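Local coordinates for glucose dehydrogenase (Serratia sp. FS14, PDB 7CDY), which belongs to the glucose/sorbosone dehydrogenase family, has a beta-propeller fold and carries a bound calcium ion in this model, at residues A[89-93]-A[123-127]; A[138-143]-A[190-196]; A[147-151]-A[226-231]. All blocks are in the same frame, centred on the assembly; numbering follows the deposited sequence.

Interaction 1 of 3, residues A[89-93]-A[123-127]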
loop_
_atom_site.group_PDB
_atom_site.type_symbol
_atom_site.label_atom_id
_atom_site.label_comp_id
_atom_site.label_asym_id
_atom_site.label_seq_id
_atom_site.Cartn_x
_atom_site.Cartn_y
_atom_site.Cartn_z
ATOM N N LYS A 89 10.567 -19.876 2.252
ATOM C CA LYS A 89 9.678 -18.839 2.754
ATOM C C LYS A 89 10.138 -17.497 2.209
ATOM O O LYS A 89 11.336 -17.263 2.022
ATOM C CB LYS A 89 9.709 -18.765 4.282
ATOM C CG LYS A 89 9.442 -20.083 4.983
ATOM C CD LYS A 89 8.042 -20.581 4.687
ATOM C CE LYS A 89 7.741 -21.857 5.457
ATOM N NZ LYS A 89 6.756 -22.724 4.752
ATOM N N ALA A 90 9.183 -16.608 1.986
ATOM C CA ALA A 90 9.449 -15.294 1.429
ATOM C C ALA A 90 9.062 -14.204 2.422
ATOM O O ALA A 90 8.343 -14.436 3.400
ATOM C CB ALA A 90 8.669 -15.094 0.126
ATOM N N GLY A 91 9.545 -12.992 2.152
ATOM C CA GLY A 91 9.151 -11.828 2.915
ATOM C C GLY A 91 9.295 -10.594 2.058
ATOM O O GLY A 91 9.904 -10.622 0.989
ATOM N N THR A 92 8.727 -9.497 2.539
ATOM C CA THR A 92 8.780 -8.252 1.792
ATOM C C THR A 92 10.171 -7.628 1.863
ATOM O O THR A 92 10.862 -7.717 2.884
ATOM C CB THR A 92 7.734 -7.303 2.357
ATOM O OG1 THR A 92 6.473 -7.974 2.295
ATOM C CG2 THR A 92 7.659 -6.005 1.559
ATOM N N ALA A 93 10.595 -7.012 0.759
ATOM C CA ALA A 93 11.839 -6.259 0.708
ATOM C C ALA A 93 11.579 -4.930 0.021
ATOM O O ALA A 93 10.628 -4.794 -0.763
ATOM C CB ALA A 93 12.913 -7.026 -0.067
ATOM N N ASN A 123 1.104 -15.227 0.963
ATOM C CA ASN A 123 0.104 -14.294 1.465
ATOM C C ASN A 123 0.687 -13.250 2.419
ATOM O O ASN A 123 1.698 -13.480 3.092
ATOM C CB ASN A 123 -1.056 -15.040 2.153
ATOM C CG ASN A 123 -1.913 -15.810 1.165
ATOM O OD1 ASN A 123 -2.628 -15.218 0.353
ATOM N ND2 ASN A 123 -1.833 -17.133 1.217
ATOM N N HIS A 124 0.035 -12.085 2.446
ATOM C CA HIS A 124 0.194 -11.058 3.489
ATOM C C HIS A 124 1.602 -10.460 3.525
ATOM O O HIS A 124 2.296 -10.464 4.549
ATOM C CB HIS A 124 -0.237 -11.558 4.868
ATOM C CG HIS A 124 -1.694 -11.888 4.960
ATOM N ND1 HIS A 124 -2.297 -12.204 6.156
ATOM C CD2 HIS A 124 -2.672 -11.930 4.022
ATOM C CE1 HIS A 124 -3.582 -12.449 5.954
ATOM N NE2 HIS A 124 -3.835 -12.287 4.667
ATOM N N PHE A 125 2.013 -9.918 2.378
ATOM C CA PHE A 125 3.242 -9.149 2.296
ATOM C C PHE A 125 3.041 -7.693 2.689
ATOM O O PHE A 125 4.017 -7.012 3.019
ATOM C CB PHE A 125 3.798 -9.233 0.869
ATOM C CG PHE A 125 4.267 -10.616 0.491
ATOM C CD1 PHE A 125 5.491 -11.080 0.954
ATOM C CD2 PHE A 125 3.483 -11.469 -0.289
ATOM C CE1 PHE A 125 5.941 -12.348 0.639
ATOM C CE2 PHE A 125 3.928 -12.755 -0.599
ATOM C CZ PHE A 125 5.159 -13.185 -0.146
ATOM N N GLY A 126 1.809 -7.196 2.655
ATOM C CA GLY A 126 1.632 -5.750 2.710
ATOM C C GLY A 126 2.259 -5.139 1.473
ATOM O O GLY A 126 1.980 -5.552 0.338
ATOM N N GLY A 127 3.144 -4.166 1.662
ATOM C CA GLY A 127 3.973 -3.681 0.571
ATOM C C GLY A 127 3.792 -2.226 0.211
ATOM O O GLY A 127 4.602 -1.700 -0.571
#
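Phe125 and Thr92 meet where the beginning of strand 90-99, in one sheet of the beta-propeller, faces the loop that leads from strand 109-114 into the next sheet at strand 129-131. The contact joins neighbouring sheets of the propeller through a loop rather than strand to strand, and all its touching residues are buried. Followed outward, the Phe125 side chain meets 89-93 along one edge, through CB, CG, CD1, CE1 and CZ. Its CB lies 3.3 Å from Thr92 OG1, CG is 3.9 Å from the same hydroxyl, and CD1 is still close to it, at 3.5 Å. Further along, CE1 reaches the methyl of Ala90 (CB, 3.9 Å) and passes 4.0 Å from Gly91 N, while CZ also touches Ala90 CB. The strand therefore borders the edge of the ring, with Ala90 CB and the backbone N of Gly91 and Thr92 lying in its plane. Phe125 CG stands anti to the carbonyl carbon (chi1 -67°), which carries the ring along the strand toward Ala90. Phe125 also packs on Ala82 of strand 76-84 and on Ser120. Thr92 meanwhile ties the loop backbone directly: its hydroxyl donates to the Phe125 carbonyl, OG1 to O 2.7 Å, with the donor tilted 16° from the carbonyl plane.

Interaction 2 of 3, residues A[138-143]-A[190-196]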
loop_
_atom_site.group_PDB
_atom_site.type_symbol
_atom_site.label_atom_id
_atom_site.label_comp_id
_atom_site.label_asym_id
_atom_site.label_seq_id
_atom_site.Cartn_x
_atom_site.Cartn_y
_atom_site.Cartn_z
ATOM N N PHE A 138 7.800 5.403 5.063
ATOM C CA PHE A 138 6.936 4.456 5.757
ATOM C C PHE A 138 6.687 3.218 4.901
ATOM O O PHE A 138 6.440 3.318 3.693
ATOM C CB PHE A 138 5.610 5.108 6.140
ATOM C CG PHE A 138 5.704 6.013 7.334
ATOM C CD1 PHE A 138 6.275 7.268 7.226
ATOM C CD2 PHE A 138 5.211 5.605 8.566
ATOM C CE1 PHE A 138 6.367 8.098 8.339
ATOM C CE2 PHE A 138 5.286 6.434 9.669
ATOM C CZ PHE A 138 5.869 7.671 9.552
ATOM N N ILE A 139 6.771 2.050 5.532
ATOM C CA ILE A 139 6.639 0.763 4.859
ATOM C C ILE A 139 5.611 -0.059 5.626
ATOM O O ILE A 139 5.795 -0.332 6.817
ATOM C CB ILE A 139 7.982 0.014 4.833
ATOM C CG1 ILE A 139 9.088 0.870 4.202
ATOM C CG2 ILE A 139 7.831 -1.313 4.130
ATOM C CD1 ILE A 139 10.483 0.339 4.479
ATOM N N ALA A 140 4.547 -0.488 4.945
ATOM C CA ALA A 140 3.475 -1.260 5.571
ATOM C C ALA A 140 3.705 -2.742 5.298
ATOM O O ALA A 140 3.794 -3.155 4.137
ATOM C CB ALA A 140 2.118 -0.807 5.031
ATOM N N LEU A 141 3.782 -3.544 6.356
ATOM C CA LEU A 141 4.100 -4.964 6.250
ATOM C C LEU A 141 2.976 -5.831 6.796
ATOM O O LEU A 141 2.503 -5.616 7.918
ATOM C CB LEU A 141 5.384 -5.280 7.013
ATOM C CG LEU A 141 6.631 -4.530 6.546
ATOM C CD1 LEU A 141 7.785 -4.762 7.505
ATOM C CD2 LEU A 141 7.019 -4.976 5.142
ATOM N N GLY A 142 2.563 -6.833 6.006
ATOM C CA GLY A 142 1.650 -7.839 6.503
ATOM C C GLY A 142 2.352 -8.825 7.421
ATOM O O GLY A 142 3.572 -8.829 7.583
ATOM N N GLU A 143 1.548 -9.681 8.050
ATOM C CA GLU A 143 2.113 -10.689 8.993
ATOM C C GLU A 143 2.348 -12.056 8.321
ATOM O O GLU A 143 2.502 -13.003 9.049
ATOM C CB GLU A 143 1.335 -10.815 10.319
ATOM C CG GLU A 143 -0.184 -10.727 10.251
ATOM C CD GLU A 143 -0.938 -11.761 9.424
ATOM O OE1 GLU A 143 -0.577 -11.957 8.284
ATOM O OE2 GLU A 143 -1.921 -12.285 9.922
ATOM N N HIS A 190 -0.862 -5.075 12.998
ATOM C CA HIS A 190 -1.524 -4.932 11.710
ATOM C C HIS A 190 -1.633 -6.295 11.032
ATOM O O HIS A 190 -0.815 -7.190 11.266
ATOM C CB HIS A 190 -0.727 -3.962 10.826
ATOM C CG HIS A 190 -0.581 -2.597 11.422
ATOM N ND1 HIS A 190 -1.641 -1.722 11.538
ATOM C CD2 HIS A 190 0.488 -1.965 11.970
ATOM C CE1 HIS A 190 -1.229 -0.602 12.112
ATOM N NE2 HIS A 190 0.057 -0.726 12.385
ATOM N N ARG A 191 -2.675 -6.456 10.205
ATOM C CA ARG A 191 -2.895 -7.727 9.518
ATOM C C ARG A 191 -2.277 -7.757 8.118
ATOM O O ARG A 191 -1.207 -8.344 7.928
ATOM C CB ARG A 191 -4.381 -8.094 9.486
ATOM C CG ARG A 191 -4.642 -9.476 8.929
ATOM C CD ARG A 191 -6.132 -9.807 8.992
ATOM N NE ARG A 191 -6.424 -11.074 8.331
ATOM C CZ ARG A 191 -6.555 -11.205 7.018
ATOM N NH1 ARG A 191 -6.475 -10.136 6.239
ATOM N NH2 ARG A 191 -6.793 -12.396 6.494
ATOM N N ASN A 192 -2.939 -7.171 7.117
ATOM C CA ASN A 192 -2.375 -7.077 5.772
ATOM C C ASN A 192 -2.704 -5.720 5.181
ATOM O O ASN A 192 -3.758 -5.533 4.557
ATOM C CB ASN A 192 -2.858 -8.186 4.843
ATOM C CG ASN A 192 -2.050 -8.221 3.577
ATOM O OD1 ASN A 192 -0.866 -7.889 3.596
ATOM N ND2 ASN A 192 -2.673 -8.610 2.471
ATOM N N PRO A 193 -1.815 -4.742 5.361
ATOM C CA PRO A 193 -2.104 -3.363 4.926
ATOM C C PRO A 193 -1.839 -3.182 3.441
ATOM O O PRO A 193 -0.707 -3.349 2.975
ATOM C CB PRO A 193 -1.144 -2.513 5.768
ATOM C CG PRO A 193 -0.016 -3.456 6.133
ATOM C CD PRO A 193 -0.577 -4.851 6.156
ATOM N N GLN A 194 -2.882 -2.795 2.702
ATOM C CA GLN A 194 -2.739 -2.467 1.291
ATOM C C GLN A 194 -3.147 -1.024 1.002
ATOM O O GLN A 194 -3.421 -0.670 -0.152
ATOM C CB GLN A 194 -3.435 -3.494 0.392
ATOM C CG GLN A 194 -2.730 -4.867 0.438
ATOM C CD GLN A 194 -3.302 -5.892 -0.525
ATOM O OE1 GLN A 194 -4.458 -5.810 -0.927
ATOM N NE2 GLN A 194 -2.477 -6.866 -0.900
ATOM N N GLY A 195 -3.123 -0.161 2.021
ATOM C CA GLY A 195 -3.300 1.261 1.819
ATOM C C GLY A 195 -2.400 2.037 2.756
ATOM O O GLY A 195 -2.319 1.702 3.944
ATOM N N LEU A 196 -1.737 3.072 2.244
ATOM C CA LEU A 196 -0.855 3.892 3.073
ATOM C C LEU A 196 -0.698 5.242 2.394
ATOM O O LEU A 196 -0.232 5.304 1.252
ATOM C CB LEU A 196 0.504 3.204 3.210
ATOM C CG LEU A 196 1.450 3.759 4.271
ATOM C CD1 LEU A 196 0.930 3.460 5.671
ATOM C CD2 LEU A 196 2.853 3.172 4.083
#
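Strand 138-140 and strand 192-196 run roughly antiparallel, 152° between their directions and 8.2 Å apart at closest, until the backbones draw together at Gly142 and Asn192, with Glu143 N donating to Arg191 O at 3.1 Å. The two strands belong to successive four-stranded antiparallel sheets of the beta-propeller, so side chains fill the gap along most of their length. Ala140 points its methyl into this gap, where CB meets Pro193 CG at 3.6 Å. The neighbouring ring atom, CD, lies against Leu141 O and Gly142 N. Leu196 enters from the far strand with CG anti to its backbone N (chi1 -167°), a torsion that carries CD2 across to Phe138, 3.6 Å from the carbonyl O and 3.9 Å from CB. The Phe138 ring itself turns off to meet Trp186 edge-to-face. At the polar end, the Glu143 chain bends at chi2 and brings CG close to the carbonyl oxygens of Arg191 and His190. Its carboxylate is hydrogen-bonded by His124, Asn145 N and Trp229, whereas the Arg191 guanidinium bonds through NH1 to His210 O. Gly142 CA packs tightly on Arg191 O, a CA-H...O contact of 3.2 Å.

Interaction 3 of 3, residues A[147-151]-A[226-231]. With CA (calcium ion), chain D.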
loop_
_atom_site.group_PDB
_atom_site.type_symbol
_atom_site.label_atom_id
_atom_site.label_comp_id
_atom_site.label_asym_id
_atom_site.label_seq_id
_atom_site.Cartn_x
_atom_site.Cartn_y
_atom_site.Cartn_z
ATOM N N ARG A 147 -0.643 -15.308 12.136
ATOM C CA ARG A 147 -1.391 -14.270 12.851
ATOM C C ARG A 147 -0.708 -13.740 14.109
ATOM O O ARG A 147 -0.625 -12.509 14.264
ATOM C CB ARG A 147 -2.833 -14.730 13.131
ATOM C CG ARG A 147 -3.682 -15.050 11.893
ATOM C CD ARG A 147 -5.128 -15.423 12.277
ATOM N NE ARG A 147 -5.129 -16.534 13.223
ATOM C CZ ARG A 147 -5.188 -17.811 12.863
ATOM N NH1 ARG A 147 -5.126 -18.758 13.785
ATOM N NH2 ARG A 147 -5.312 -18.143 11.584
ATOM N N PRO A 148 -0.222 -14.576 15.038
ATOM C CA PRO A 148 0.319 -14.027 16.293
ATOM C C PRO A 148 1.563 -13.182 16.115
ATOM O O PRO A 148 1.877 -12.387 17.012
ATOM C CB PRO A 148 0.629 -15.278 17.134
ATOM C CG PRO A 148 -0.105 -16.390 16.484
ATOM C CD PRO A 148 -0.209 -16.048 15.034
ATOM N N THR A 149 2.278 -13.317 14.995
ATOM C CA THR A 149 3.535 -12.590 14.853
ATOM C C THR A 149 3.332 -11.079 14.767
ATOM O O THR A 149 4.274 -10.329 15.043
ATOM C CB THR A 149 4.352 -13.103 13.658
ATOM O OG1 THR A 149 3.640 -12.844 12.436
ATOM C CG2 THR A 149 4.640 -14.594 13.792
ATOM N N ALA A 150 2.118 -10.613 14.444
ATOM C CA ALA A 150 1.865 -9.173 14.413
ATOM C C ALA A 150 2.062 -8.538 15.784
ATOM O O ALA A 150 2.390 -7.351 15.876
ATOM C CB ALA A 150 0.450 -8.888 13.886
ATOM N N GLN A 151 1.876 -9.312 16.858
ATOM C CA GLN A 151 2.038 -8.834 18.224
ATOM C C GLN A 151 3.468 -8.949 18.721
ATOM O O GLN A 151 3.788 -8.380 19.769
ATOM C CB GLN A 151 1.138 -9.639 19.172
ATOM C CG GLN A 151 -0.349 -9.387 18.967
ATOM C CD GLN A 151 -0.728 -7.977 19.340
ATOM O OE1 GLN A 151 -0.467 -7.540 20.469
ATOM N NE2 GLN A 151 -1.312 -7.233 18.399
ATOM N N ASN A 226 -0.376 -0.302 19.364
ATOM C CA ASN A 226 -0.828 -1.657 18.988
ATOM C C ASN A 226 -2.202 -1.546 18.324
ATOM O O ASN A 226 -3.109 -1.180 18.996
ATOM C CB ASN A 226 -0.892 -2.486 20.269
ATOM C CG ASN A 226 -1.097 -3.955 20.012
ATOM O OD1 ASN A 226 -1.543 -4.339 18.963
ATOM N ND2 ASN A 226 -0.822 -4.768 21.000
ATOM N N TYR A 227 -2.336 -1.992 17.078
ATOM C CA TYR A 227 -3.592 -1.947 16.273
ATOM C C TYR A 227 -4.438 -3.228 16.459
ATOM O O TYR A 227 -5.461 -3.426 15.868
ATOM C CB TYR A 227 -3.356 -1.320 14.887
ATOM C CG TYR A 227 -3.051 0.134 15.109
ATOM C CD1 TYR A 227 -1.788 0.551 15.476
ATOM C CD2 TYR A 227 -4.072 1.048 15.169
ATOM C CE1 TYR A 227 -1.547 1.851 15.863
ATOM C CE2 TYR A 227 -3.840 2.354 15.536
ATOM C CZ TYR A 227 -2.581 2.749 15.909
ATOM O OH TYR A 227 -2.403 4.013 16.337
ATOM N N GLY A 228 -3.915 -4.084 17.326
ATOM C CA GLY A 228 -4.637 -5.223 17.929
ATOM C C GLY A 228 -4.650 -6.561 17.230
ATOM O O GLY A 228 -4.991 -7.523 17.880
ATOM N N TRP A 229 -4.293 -6.621 15.962
ATOM C CA TRP A 229 -4.409 -7.933 15.275
ATOM C C TRP A 229 -3.425 -8.918 15.895
ATOM O O TRP A 229 -2.285 -8.555 16.059
ATOM C CB TRP A 229 -4.137 -7.790 13.780
ATOM C CG TRP A 229 -4.151 -9.092 13.025
ATOM C CD1 TRP A 229 -3.064 -9.778 12.572
ATOM C CD2 TRP A 229 -5.289 -9.917 12.739
ATOM N NE1 TRP A 229 -3.446 -10.941 11.967
ATOM C CE2 TRP A 229 -4.808 -11.041 12.030
ATOM C CE3 TRP A 229 -6.667 -9.777 12.912
ATOM C CZ2 TRP A 229 -5.648 -12.046 11.556
ATOM C CZ3 TRP A 229 -7.507 -10.759 12.443
ATOM C CH2 TRP A 229 -6.991 -11.871 11.768
ATOM N N PRO A 230 -3.790 -10.180 16.198
ATOM C CA PRO A 230 -5.100 -10.828 16.055
ATOM C C PRO A 230 -5.902 -10.916 17.354
ATOM O O PRO A 230 -6.891 -11.650 17.393
ATOM C CB PRO A 230 -4.716 -12.243 15.616
ATOM C CG PRO A 230 -3.477 -12.512 16.414
ATOM C CD PRO A 230 -2.740 -11.174 16.508
ATOM N N LEU A 231 -5.490 -10.176 18.390
ATOM C CA LEU A 231 -6.232 -10.175 19.654
ATOM C C LEU A 231 -7.540 -9.411 19.538
ATOM O O LEU A 231 -8.525 -9.752 20.213
ATOM C CB LEU A 231 -5.390 -9.503 20.727
ATOM C CG LEU A 231 -3.989 -10.064 20.959
ATOM C CD1 LEU A 231 -3.245 -9.272 22.048
ATOM C CD2 LEU A 231 -4.072 -11.539 21.312
HETATM CA CA CA D . -7.078 -3.426 14.218
HETATM O O HOH W 1 -7.236 -5.825 14.145
HETATM O O HOH W 2 -5.018 -3.811 13.015
HETATM O O HOH W 3 -8.554 -3.684 16.050
HETATM O O HOH W 4 -7.167 -1.013 14.691
#
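The Trp229 indole has Pro230 CB over the centre of one face, 3.7 Å above the plane, and the methyl of Ala150 at its edge, CB 3.9 Å from CD1. Arg147 approaches the six-membered ring obliquely, with CD 3.5 Å from CZ2, and its guanidinium stands nearly perpendicular to the indole. The Arg147 NE makes a salt bridge with Glu245. Pro230, which follows a cis peptide bond, also sets CD 3.4 Å from Arg147 O. The other flat pair is the amides of Gln151 and Asn226, nearly coplanar at 23°. Gln151 folds at chi2 (-67°), turning its amide to that of Asn226, and two hydrogen bonds join them: Asn226 ND2 to Gln151 OE1 at 2.8 Å, and Gln151 NE2 to Asn226 OD1 at 3.0 Å. Each donor sits in the carbonyl plane of its acceptor, on a lone pair. The contact brings together two loops of the beta-propeller, the short 3-10 segment 147-151 ahead of strand 160-163 and the loop between strands 216-219 and 259-261. Asn226 OD1 also accepts from Gly228 N, forming an Asx turn, and so holds the loop's own backbone as well as the glutamine. Inside that turn Tyr227 O binds the calcium ion at 2.3 Å; four waters and Glu217 are among its other ligands. Gln151 NE2 is shared, its second bond going to Trp229 O at 2.9 Å. This donor approaches from above the carbonyl plane, 55° out of it, yet the acceptor lies in the amide plane of Gln151.

How the interactions relate
Interaction 2 lies between the other two and touches both, and Glu143 takes part on each side. Toward interaction 1, whose centre is 10 Å away, Glu143 OE1 is hydrogen-bonded to His124 ND1 at 2.7 Å, and Ala140 O accepts from Gly127 N at 2.8 Å. Toward interaction 3, 12 Å between centres, Glu143 OE2 accepts a hydrogen bond from Trp229 NE1 at 2.9 Å, and Arg191 CD packs 3.4 Å from Trp229 CZ2. Interactions 1 and 3 do not meet, their nearest atoms being about 6 Å apart. The calcium ion is bound in interaction 3 through Tyr227 O, with Glu217 from outside the segments among its other ligands; the His190 side chain of interaction 2 comes within about 6 Å of it, packing against Tyr227.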